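Local structure of D-alanyl-lipoteichoic acid synthetase (Streptococcus pneumoniae, 3BMA) at residues Lys289-Phe294 with Phe330-Asp335; Phe43-Gly48 with Lys100-Val105; Asp277-Leu282 with Arg322-Ser327. The protein probably takes part in adding D-alanine to lipoteichoic acid during cell wall biogenesis, as a membrane-associated member of the DltD family. The protein carries 1 engineered substitution. All coordinates share one frame; numbering follows the deposited sequence.

Contact 1. Residues Lys289-Phe294 with Phe330-Asp335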
loop_
_atom_site.group_PDB
_atom_site.type_symbol
_atom_site.label_atom_id
_atom_site.label_comp_id
_atom_site.label_asym_id
_atom_site.label_seq_id
_atom_site.Cartn_x
_atom_site.Cartn_y
_atom_site.Cartn_z
ATOM N N LYS C 289 12.446 7.597 30.632
ATOM C CA LYS C 289 12.492 7.861 32.078
ATOM C C LYS C 289 13.077 6.694 32.874
ATOM O O LYS C 289 12.537 6.324 33.921
ATOM C CB LYS C 289 11.108 8.245 32.647
ATOM C CG LYS C 289 10.409 9.403 31.954
ATOM C CD LYS C 289 9.170 9.816 32.729
ATOM C CE LYS C 289 8.265 10.711 31.899
ATOM N NZ LYS C 289 7.591 9.958 30.796
ATOM N N VAL C 290 14.164 6.101 32.378
ATOM C CA VAL C 290 14.799 5.016 33.133
ATOM C C VAL C 290 15.777 5.587 34.163
ATOM O O VAL C 290 16.337 6.670 33.965
ATOM C CB VAL C 290 15.443 3.870 32.244
ATOM C CG1 VAL C 290 14.848 3.821 30.848
ATOM C CG2 VAL C 290 16.950 3.965 32.179
ATOM N N ASN C 291 15.934 4.877 35.275
ATOM C CA ASN C 291 16.866 5.264 36.328
ATOM C C ASN C 291 18.037 4.288 36.347
ATOM O O ASN C 291 17.973 3.246 36.995
ATOM C CB ASN C 291 16.158 5.311 37.687
ATOM C CG ASN C 291 17.015 5.924 38.786
ATOM O OD1 ASN C 291 17.992 6.634 38.525
ATOM N ND2 ASN C 291 16.642 5.655 40.031
ATOM N N PRO C 292 19.113 4.624 35.619
ATOM C CA PRO C 292 20.261 3.747 35.488
ATOM C C PRO C 292 21.296 3.928 36.590
ATOM O O PRO C 292 21.488 5.041 37.094
ATOM C CB PRO C 292 20.865 4.182 34.151
ATOM C CG PRO C 292 20.484 5.609 34.014
ATOM C CD PRO C 292 19.291 5.874 34.858
ATOM N N ILE C 293 21.946 2.832 36.970
ATOM C CA ILE C 293 23.200 2.927 37.707
ATOM C C ILE C 293 24.346 2.542 36.771
ATOM O O ILE C 293 24.341 1.464 36.181
ATOM C CB ILE C 293 23.201 2.124 39.047
ATOM C CG1 ILE C 293 24.505 2.369 39.820
ATOM C CG2 ILE C 293 22.928 0.631 38.828
ATOM C CD1 ILE C 293 24.400 2.128 41.323
ATOM N N PHE C 294 25.300 3.452 36.608
ATOM C CA PHE C 294 26.457 3.220 35.745
ATOM C C PHE C 294 27.638 2.618 36.499
ATOM O O PHE C 294 27.917 2.986 37.643
ATOM C CB PHE C 294 26.868 4.507 35.030
ATOM C CG PHE C 294 25.778 5.088 34.173
ATOM C CD1 PHE C 294 25.513 4.562 32.909
ATOM C CD2 PHE C 294 24.995 6.139 34.638
ATOM C CE1 PHE C 294 24.507 5.085 32.113
ATOM C CE2 PHE C 294 23.978 6.669 33.849
ATOM C CZ PHE C 294 23.736 6.142 32.586
ATOM N N PHE C 330 22.676 12.418 35.380
ATOM C CA PHE C 330 22.891 11.000 35.660
ATOM C C PHE C 330 23.949 10.910 36.748
ATOM O O PHE C 330 25.142 11.051 36.471
ATOM C CB PHE C 330 23.357 10.243 34.404
ATOM C CG PHE C 330 22.331 10.182 33.300
ATOM C CD1 PHE C 330 21.405 9.143 33.251
ATOM C CD2 PHE C 330 22.308 11.148 32.296
ATOM C CE1 PHE C 330 20.452 9.077 32.231
ATOM C CE2 PHE C 330 21.362 11.090 31.272
ATOM C CZ PHE C 330 20.435 10.053 31.239
ATOM N N THR C 331 23.512 10.690 37.984
ATOM C CA THR C 331 24.420 10.788 39.135
ATOM C C THR C 331 24.593 9.481 39.904
ATOM O O THR C 331 25.345 9.429 40.878
ATOM C CB THR C 331 24.009 11.927 40.115
ATOM O OG1 THR C 331 22.678 11.700 40.594
ATOM C CG2 THR C 331 24.090 13.305 39.437
ATOM N N ASN C 332 23.893 8.434 39.472
ATOM C CA ASN C 332 24.077 7.105 40.045
ATOM C C ASN C 332 25.258 6.410 39.368
ATOM O O ASN C 332 25.081 5.646 38.425
ATOM C CB ASN C 332 22.808 6.253 39.898
ATOM C CG ASN C 332 21.574 6.905 40.498
ATOM O OD1 ASN C 332 21.624 7.501 41.574
ATOM N ND2 ASN C 332 20.446 6.774 39.804
ATOM N N ILE C 333 26.465 6.697 39.845
ATOM C CA ILE C 333 27.682 6.164 39.237
ATOM C C ILE C 333 28.486 5.367 40.252
ATOM O O ILE C 333 29.004 5.927 41.222
ATOM C CB ILE C 333 28.589 7.290 38.674
ATOM C CG1 ILE C 333 27.811 8.214 37.737
ATOM C CG2 ILE C 333 29.800 6.694 37.971
ATOM C CD1 ILE C 333 28.534 9.494 37.410
ATOM N N ALA C 334 28.583 4.060 40.022
ATOM C CA ALA C 334 29.449 3.192 40.812
ATOM C C ALA C 334 30.836 3.122 40.163
ATOM O O ALA C 334 31.113 2.259 39.328
ATOM C CB ALA C 334 28.835 1.809 40.958
ATOM N N ASP C 335 31.694 4.056 40.563
ATOM C CA ASP C 335 33.029 4.225 40.002
ATOM C C ASP C 335 34.037 3.329 40.725
ATOM O O ASP C 335 34.274 3.483 41.922
ATOM C CB ASP C 335 33.428 5.699 40.128
ATOM C CG ASP C 335 34.647 6.065 39.298
ATOM O OD1 ASP C 335 34.825 7.275 39.039
ATOM O OD2 ASP C 335 35.423 5.171 38.906
HETATM O O HOH W 1 17.894 8.181 41.730
HETATM O O HOH W 2 21.904 7.627 36.885
#

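Contact 2. Residues Phe43-Gly48 with Lys100-Val105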
loop_
_atom_site.group_PDB
_atom_site.type_symbol
_atom_site.label_atom_id
_atom_site.label_comp_id
_atom_site.label_asym_id
_atom_site.label_seq_id
_atom_site.Cartn_x
_atom_site.Cartn_y
_atom_site.Cartn_z
ATOM N N PHE C 43 12.474 -8.763 36.440
ATOM C CA PHE C 43 13.735 -8.894 35.735
ATOM C C PHE C 43 14.282 -7.502 35.438
ATOM O O PHE C 43 13.534 -6.603 35.047
ATOM C CB PHE C 43 13.578 -9.726 34.457
ATOM C CG PHE C 43 13.546 -11.215 34.700
ATOM C CD1 PHE C 43 14.723 -11.958 34.712
ATOM C CD2 PHE C 43 12.337 -11.877 34.909
ATOM C CE1 PHE C 43 14.696 -13.342 34.944
ATOM C CE2 PHE C 43 12.302 -13.261 35.135
ATOM C CZ PHE C 43 13.479 -13.991 35.156
ATOM N N VAL C 44 15.582 -7.330 35.655
ATOM C CA VAL C 44 16.246 -6.038 35.513
ATOM C C VAL C 44 17.281 -6.126 34.395
ATOM O O VAL C 44 18.141 -7.010 34.421
ATOM C CB VAL C 44 16.938 -5.601 36.837
ATOM C CG1 VAL C 44 17.592 -4.223 36.694
ATOM C CG2 VAL C 44 15.947 -5.581 37.978
ATOM N N PRO C 45 17.192 -5.218 33.402
ATOM C CA PRO C 45 18.175 -5.171 32.325
ATOM C C PRO C 45 19.575 -4.856 32.843
ATOM O O PRO C 45 19.798 -3.797 33.440
ATOM C CB PRO C 45 17.663 -4.026 31.437
ATOM C CG PRO C 45 16.228 -3.902 31.758
ATOM C CD PRO C 45 16.148 -4.193 33.219
ATOM N N PHE C 46 20.495 -5.793 32.632
ATOM C CA PHE C 46 21.906 -5.598 32.947
ATOM C C PHE C 46 22.695 -5.452 31.648
ATOM O O PHE C 46 23.142 -6.444 31.069
ATOM C CB PHE C 46 22.443 -6.776 33.767
ATOM C CG PHE C 46 22.263 -6.632 35.264
ATOM C CD1 PHE C 46 21.037 -6.258 35.816
ATOM C CD2 PHE C 46 23.321 -6.913 36.124
ATOM C CE1 PHE C 46 20.877 -6.147 37.196
ATOM C CE2 PHE C 46 23.169 -6.809 37.508
ATOM C CZ PHE C 46 21.946 -6.425 38.044
ATOM N N PHE C 47 22.856 -4.212 31.193
ATOM C CA PHE C 47 23.601 -3.921 29.973
ATOM C C PHE C 47 25.109 -3.905 30.205
ATOM O O PHE C 47 25.590 -3.287 31.153
ATOM C CB PHE C 47 23.214 -2.554 29.409
ATOM C CG PHE C 47 21.744 -2.363 29.182
ATOM C CD1 PHE C 47 21.122 -2.904 28.065
ATOM C CD2 PHE C 47 20.993 -1.594 30.056
ATOM C CE1 PHE C 47 19.769 -2.709 27.834
ATOM C CE2 PHE C 47 19.632 -1.393 29.833
ATOM C CZ PHE C 47 19.018 -1.957 28.723
ATOM N N GLY C 48 25.845 -4.557 29.307
ATOM C CA GLY C 48 27.310 -4.509 29.289
ATOM C C GLY C 48 27.877 -5.181 28.048
ATOM O O GLY C 48 27.160 -5.370 27.064
ATOM N N LYS C 100 11.745 2.530 34.530
ATOM C CA LYS C 100 12.383 1.384 35.167
ATOM C C LYS C 100 13.850 1.585 35.534
ATOM O O LYS C 100 14.495 2.515 35.072
ATOM C CB LYS C 100 12.181 0.123 34.321
ATOM C CG LYS C 100 11.138 -0.803 34.918
ATOM C CD LYS C 100 10.122 -1.266 33.903
ATOM C CE LYS C 100 8.932 -1.903 34.606
ATOM N NZ LYS C 100 7.811 -2.175 33.667
ATOM N N GLN C 101 14.361 0.717 36.401
ATOM C CA GLN C 101 15.771 0.756 36.766
ATOM C C GLN C 101 16.579 -0.192 35.887
ATOM O O GLN C 101 16.134 -1.306 35.593
ATOM C CB GLN C 101 15.959 0.398 38.241
ATOM C CG GLN C 101 15.498 1.473 39.214
ATOM C CD GLN C 101 15.811 1.122 40.660
ATOM O OE1 GLN C 101 15.596 -0.008 41.101
ATOM N NE2 GLN C 101 16.318 2.095 41.406
ATOM N N VAL C 102 17.755 0.265 35.451
ATOM C CA VAL C 102 18.707 -0.583 34.716
ATOM C C VAL C 102 20.139 -0.484 35.282
ATOM O O VAL C 102 20.451 0.424 36.061
ATOM C CB VAL C 102 18.729 -0.284 33.175
ATOM C CG1 VAL C 102 17.320 -0.273 32.564
ATOM C CG2 VAL C 102 19.450 1.011 32.869
ATOM N N VAL C 103 20.988 -1.439 34.896
ATOM C CA VAL C 103 22.430 -1.386 35.152
ATOM C C VAL C 103 23.135 -1.224 33.807
ATOM O O VAL C 103 22.897 -1.996 32.881
ATOM C CB VAL C 103 22.943 -2.672 35.859
ATOM C CG1 VAL C 103 24.469 -2.680 35.951
ATOM C CG2 VAL C 103 22.335 -2.802 37.234
ATOM N N TYR C 104 23.988 -0.211 33.697
ATOM C CA TYR C 104 24.716 0.042 32.461
ATOM C C TYR C 104 26.213 0.166 32.727
ATOM O O TYR C 104 26.665 1.150 33.303
ATOM C CB TYR C 104 24.174 1.303 31.776
ATOM C CG TYR C 104 24.574 1.433 30.327
ATOM C CD1 TYR C 104 23.807 0.845 29.323
ATOM C CD2 TYR C 104 25.713 2.144 29.955
ATOM C CE1 TYR C 104 24.167 0.949 27.990
ATOM C CE2 TYR C 104 26.083 2.255 28.623
ATOM C CZ TYR C 104 25.300 1.658 27.648
ATOM O OH TYR C 104 25.660 1.758 26.330
ATOM N N VAL C 105 26.974 -0.843 32.312
ATOM C CA VAL C 105 28.436 -0.809 32.384
ATOM C C VAL C 105 28.986 0.161 31.337
ATOM O O VAL C 105 28.537 0.152 30.195
ATOM C CB VAL C 105 29.023 -2.223 32.182
ATOM C CG1 VAL C 105 30.537 -2.186 31.974
ATOM C CG2 VAL C 105 28.672 -3.102 33.364
#

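Contact 3. Residues Asp277-Leu282 with Arg322-Ser327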
loop_
_atom_site.group_PDB
_atom_site.type_symbol
_atom_site.label_atom_id
_atom_site.label_comp_id
_atom_site.label_asym_id
_atom_site.label_seq_id
_atom_site.Cartn_x
_atom_site.Cartn_y
_atom_site.Cartn_z
ATOM N N ASP C 277 28.256 7.882 20.747
ATOM C CA ASP C 277 27.397 6.693 20.796
ATOM C C ASP C 277 26.727 6.580 22.156
ATOM O O ASP C 277 25.582 6.145 22.246
ATOM C CB ASP C 277 28.182 5.403 20.510
ATOM C CG ASP C 277 28.630 5.274 19.056
ATOM O OD1 ASP C 277 28.242 6.108 18.209
ATOM O OD2 ASP C 277 29.388 4.320 18.761
ATOM N N LEU C 278 27.456 6.963 23.208
ATOM C CA LEU C 278 26.934 6.975 24.585
ATOM C C LEU C 278 25.769 7.949 24.728
ATOM O O LEU C 278 24.805 7.665 25.431
ATOM C CB LEU C 278 28.045 7.310 25.592
ATOM C CG LEU C 278 27.703 7.514 27.077
ATOM C CD1 LEU C 278 27.257 6.211 27.743
ATOM C CD2 LEU C 278 28.885 8.122 27.813
ATOM N N GLN C 279 25.853 9.074 24.023
ATOM C CA GLN C 279 24.789 10.071 24.005
ATOM C C GLN C 279 23.458 9.560 23.424
ATOM O O GLN C 279 22.401 10.090 23.752
ATOM C CB GLN C 279 25.270 11.334 23.276
ATOM C CG GLN C 279 24.410 12.582 23.487
ATOM C CD GLN C 279 24.179 12.932 24.950
ATOM O OE1 GLN C 279 25.025 12.684 25.812
ATOM N NE2 GLN C 279 23.023 13.522 25.232
ATOM N N LEU C 280 23.511 8.534 22.577
ATOM C CA LEU C 280 22.298 7.885 22.073
ATOM C C LEU C 280 21.566 7.158 23.187
ATOM O O LEU C 280 20.354 7.302 23.338
ATOM C CB LEU C 280 22.631 6.900 20.953
ATOM C CG LEU C 280 23.040 7.506 19.611
ATOM C CD1 LEU C 280 23.551 6.428 18.700
ATOM C CD2 LEU C 280 21.864 8.216 18.977
ATOM N N VAL C 281 22.320 6.374 23.951
ATOM C CA VAL C 281 21.807 5.637 25.097
ATOM C C VAL C 281 21.185 6.578 26.142
ATOM O O VAL C 281 20.040 6.377 26.552
ATOM C CB VAL C 281 22.928 4.757 25.709
ATOM C CG1 VAL C 281 22.594 4.303 27.122
ATOM C CG2 VAL C 281 23.210 3.560 24.813
ATOM N N LEU C 282 21.928 7.618 26.532
ATOM C CA LEU C 282 21.490 8.577 27.554
ATOM C C LEU C 282 20.210 9.301 27.165
ATOM O O LEU C 282 19.348 9.530 28.016
ATOM C CB LEU C 282 22.597 9.596 27.868
ATOM C CG LEU C 282 23.941 9.043 28.362
ATOM C CD1 LEU C 282 24.940 10.159 28.603
ATOM C CD2 LEU C 282 23.780 8.186 29.610
ATOM N N ARG C 322 32.221 10.829 33.364
ATOM C CA ARG C 322 31.422 11.318 34.486
ATOM C C ARG C 322 30.795 12.682 34.219
ATOM O O ARG C 322 29.670 12.928 34.636
ATOM C CB ARG C 322 32.256 11.366 35.765
ATOM C CG ARG C 322 32.518 10.005 36.423
ATOM C CD ARG C 322 33.144 10.194 37.800
ATOM N NE ARG C 322 32.179 10.734 38.757
ATOM C CZ ARG C 322 31.801 10.127 39.879
ATOM N NH1 ARG C 322 32.323 8.962 40.224
ATOM N NH2 ARG C 322 30.908 10.699 40.671
ATOM N N TYR C 323 31.511 13.554 33.512
ATOM C CA TYR C 323 30.971 14.864 33.154
ATOM C C TYR C 323 29.767 14.761 32.222
ATOM O O TYR C 323 28.775 15.454 32.422
ATOM C CB TYR C 323 32.037 15.774 32.545
ATOM C CG TYR C 323 31.500 17.143 32.177
ATOM C CD1 TYR C 323 31.213 18.090 33.165
ATOM C CD2 TYR C 323 31.261 17.486 30.845
ATOM C CE1 TYR C 323 30.708 19.340 32.837
ATOM C CE2 TYR C 323 30.755 18.738 30.504
ATOM C CZ TYR C 323 30.484 19.659 31.505
ATOM O OH TYR C 323 29.984 20.895 31.175
ATOM N N GLN C 324 29.862 13.889 31.218
ATOM C CA GLN C 324 28.769 13.652 30.272
ATOM C C GLN C 324 27.515 13.140 30.981
ATOM O O GLN C 324 26.400 13.563 30.673
ATOM C CB GLN C 324 29.204 12.667 29.185
ATOM C CG GLN C 324 28.246 12.599 27.994
ATOM C CD GLN C 324 28.786 11.787 26.830
ATOM O OE1 GLN C 324 29.893 11.244 26.884
ATOM N NE2 GLN C 324 28.000 11.703 25.765
ATOM N N LEU C 325 27.714 12.242 31.942
ATOM C CA LEU C 325 26.621 11.710 32.744
ATOM C C LEU C 325 26.051 12.768 33.689
ATOM O O LEU C 325 24.871 13.111 33.597
ATOM C CB LEU C 325 27.080 10.484 33.542
ATOM C CG LEU C 325 27.749 9.308 32.827
ATOM C CD1 LEU C 325 28.110 8.219 33.830
ATOM C CD2 LEU C 325 26.863 8.746 31.727
ATOM N N GLU C 326 26.906 13.298 34.565
ATOM C CA GLU C 326 26.476 14.164 35.669
ATOM C C GLU C 326 25.976 15.548 35.270
ATOM O O GLU C 326 25.079 16.080 35.924
ATOM C CB GLU C 326 27.566 14.274 36.736
ATOM C CG GLU C 326 27.651 13.044 37.615
ATOM C CD GLU C 326 28.839 13.050 38.553
ATOM O OE1 GLU C 326 29.987 13.196 38.079
ATOM O OE2 GLU C 326 28.621 12.890 39.772
ATOM N N SER C 327 26.529 16.122 34.201
ATOM C CA SER C 327 26.071 17.436 33.728
ATOM C C SER C 327 24.690 17.365 33.084
ATOM O O SER C 327 24.071 18.391 32.807
ATOM C CB SER C 327 27.076 18.077 32.765
ATOM O OG SER C 327 27.086 17.420 31.511
#

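Contact 1. Residues Lys289-Phe294 with Phe330-Asp335
The rings of F294 and F330 meet obliquely, their planes 74° apart and their centroids 5.7 Å from each other. F330 CD1 sits at the edge of the F294 ring, 3.6 Å from F294 CE2. At the edge of the F330 ring, close to its plane, lies P292: its CG is 3.7 Å from F330 CD1. The ring of Y377 stacks on F330, while L282 and L325 of the two neighbouring helices pack against F294. A second pair of flat groups, the amides of N291 and N332, has planes 56° apart. N291 OD1 comes within 2.8 Å of N332 ND2, but the angle is too poor for a hydrogen bond. N332 ND2 gives instead a weak, 3.4 Å bond to P292 O, and N291 ND2 reaches T372 O; one water accepts from both amide nitrogens, weakly from N332.

The backbones run parallel, 291-294 beside the outermost strand 333-335, in the parallel sheet of an alpha/beta fold consistent with the SGNH hydrolase clan. F294 pairs with I333. Its N donates to N332 O at 2.9 Å, and its O accepts from A334 N at 2.7 Å, so the residue is gripped from both ends. N332 is the centre of an inverse gamma turn leading into the strand. Its CB lies 3.3 Å from P292 O, and with CG beside its own N (chi1 -56°) the amide is turned so that ND2 comes to P292 O and N291 OD1. A second water donates to that same carbonyl and accepts weakly from N332 N. On the far side of the backbone from F294, I293 and A334 meet loosely, near F367 and A363 of helix 355-369.

Contact 2. Residues Phe43-Gly48 with Lys100-Val105
Three backbone hydrogen bonds link P45 and F47 to V103 and V105, with F46 beside V103 and F47 beside Y104 in parallel register. P45 O accepts from V103 N at 3.0 Å, an almost straight bond (177°). F47 then bridges to both neighbours of Y104, its N donating to V103 O at 2.8 Å and its O accepting from V105 N at 3.0 Å. P45, lacking an N-H, turns its CD toward Q101 O instead, 3.7 Å away.

The aromatic contacts divide between the faces of the sheet. On one, V103 CG2 lies over the F46 ring in a CH-pi contact, 3.8 Å from the centroid and 17° off the normal; CG2 stands anti to the carbonyl carbon, beside the backbone N, and so over the ring. W52 meets F46 edge-to-face, and L368 and V364 of helix 355-369 cover this side. On the other, the F47 and Y104 rings meet obliquely, planes 52° apart, with F47 CB 3.5 Å from Y104 CD1.

Apolar packing continues beside F47: V102 CB lies at the edge of its ring, 3.6 Å from F47 CE2, and V102 CG1 is 3.9 Å from P45 CG.

Polar ends turn elsewhere, Y104 OH to S83 and the Q101 amide to R42 and F367 O. The chemistry is thus that of an apolar core: the backbone bonds pair peptide groups of these buried strands, and hydrocarbon and ring contacts join two inner strands.

Contact 3. Residues Asp277-Leu282 with Arg322-Ser327
Q324 NE2 is gripped from two directions, by Q279 OE1 across the contact and by the backbone oxygen of Y275 one turn earlier on the same helix as Q279. The bond to Q279 OE1 is 3.1 Å long and fairly straight, 167° at the hydrogen. It arrives in the carbonyl plane on a lone pair of the oxygen, and the acceptor lies close to the plane of the donor amide as well; the two amides are only 14° from coplanar. Q324 reaches over with its chain extended beyond CG, whereas Q279 is bent at chi2, which brings its amide alongside. Their remaining atoms are also engaged: Q279 NE2 with Q328 OE1, and Q324 OE1 with W388 NE1. With each amide held through both of its polar atoms, neither should rotate freely, and these buried groups find partners within the protein.

L278 and L282 pack against Q324. L278 and Q324 lie antiparallel alongside each other, so that L278 CD2 touches Q324 OE1 at 3.4 Å. L282 also meets L325, the two set roughly perpendicular, with L282 CD2 3.8 Å from L325 CD2. The segment axes stay 11.4 Å apart, so side chains alone span the gap.

Near the end of helix 311-326, Y323 O accepts from S327 N and, at 2.7 Å, from S327 OG, the two donors coming from opposite faces of its plane. R322 forms a salt bridge with E326 one turn on and another with D335 of the edge strand.

The two helical segments run in nearly the same direction, their axes 24° apart. Their helices, each leading into a parallel strand and packed on the same face of the sheet, form the layered arrangement of an alpha/beta fold such as that of the SGNH hydrolases.

In the fold
From the N terminus, contact 2 comes first: strand 43-47 is left, the chain passes through strand 72-76, its other neighbour in the sheet, and returns at 101-105. A long, mostly helical excursion follows before contact 3 opens on helix 274-287. Contact 1 opens directly afterwards at 289-294; helix 311-326 then closes contact 3, and 330-335 closes contact 1, so these two cross while contact 2 precedes both in series. Strand 291-296 pairs with 101-105, N291 N to K100 O and I293 N to V102 O, making contacts 1 and 2 one continuous sheet. Contact 3 lays its helices against that sheet, touching F294, F330 and Y104.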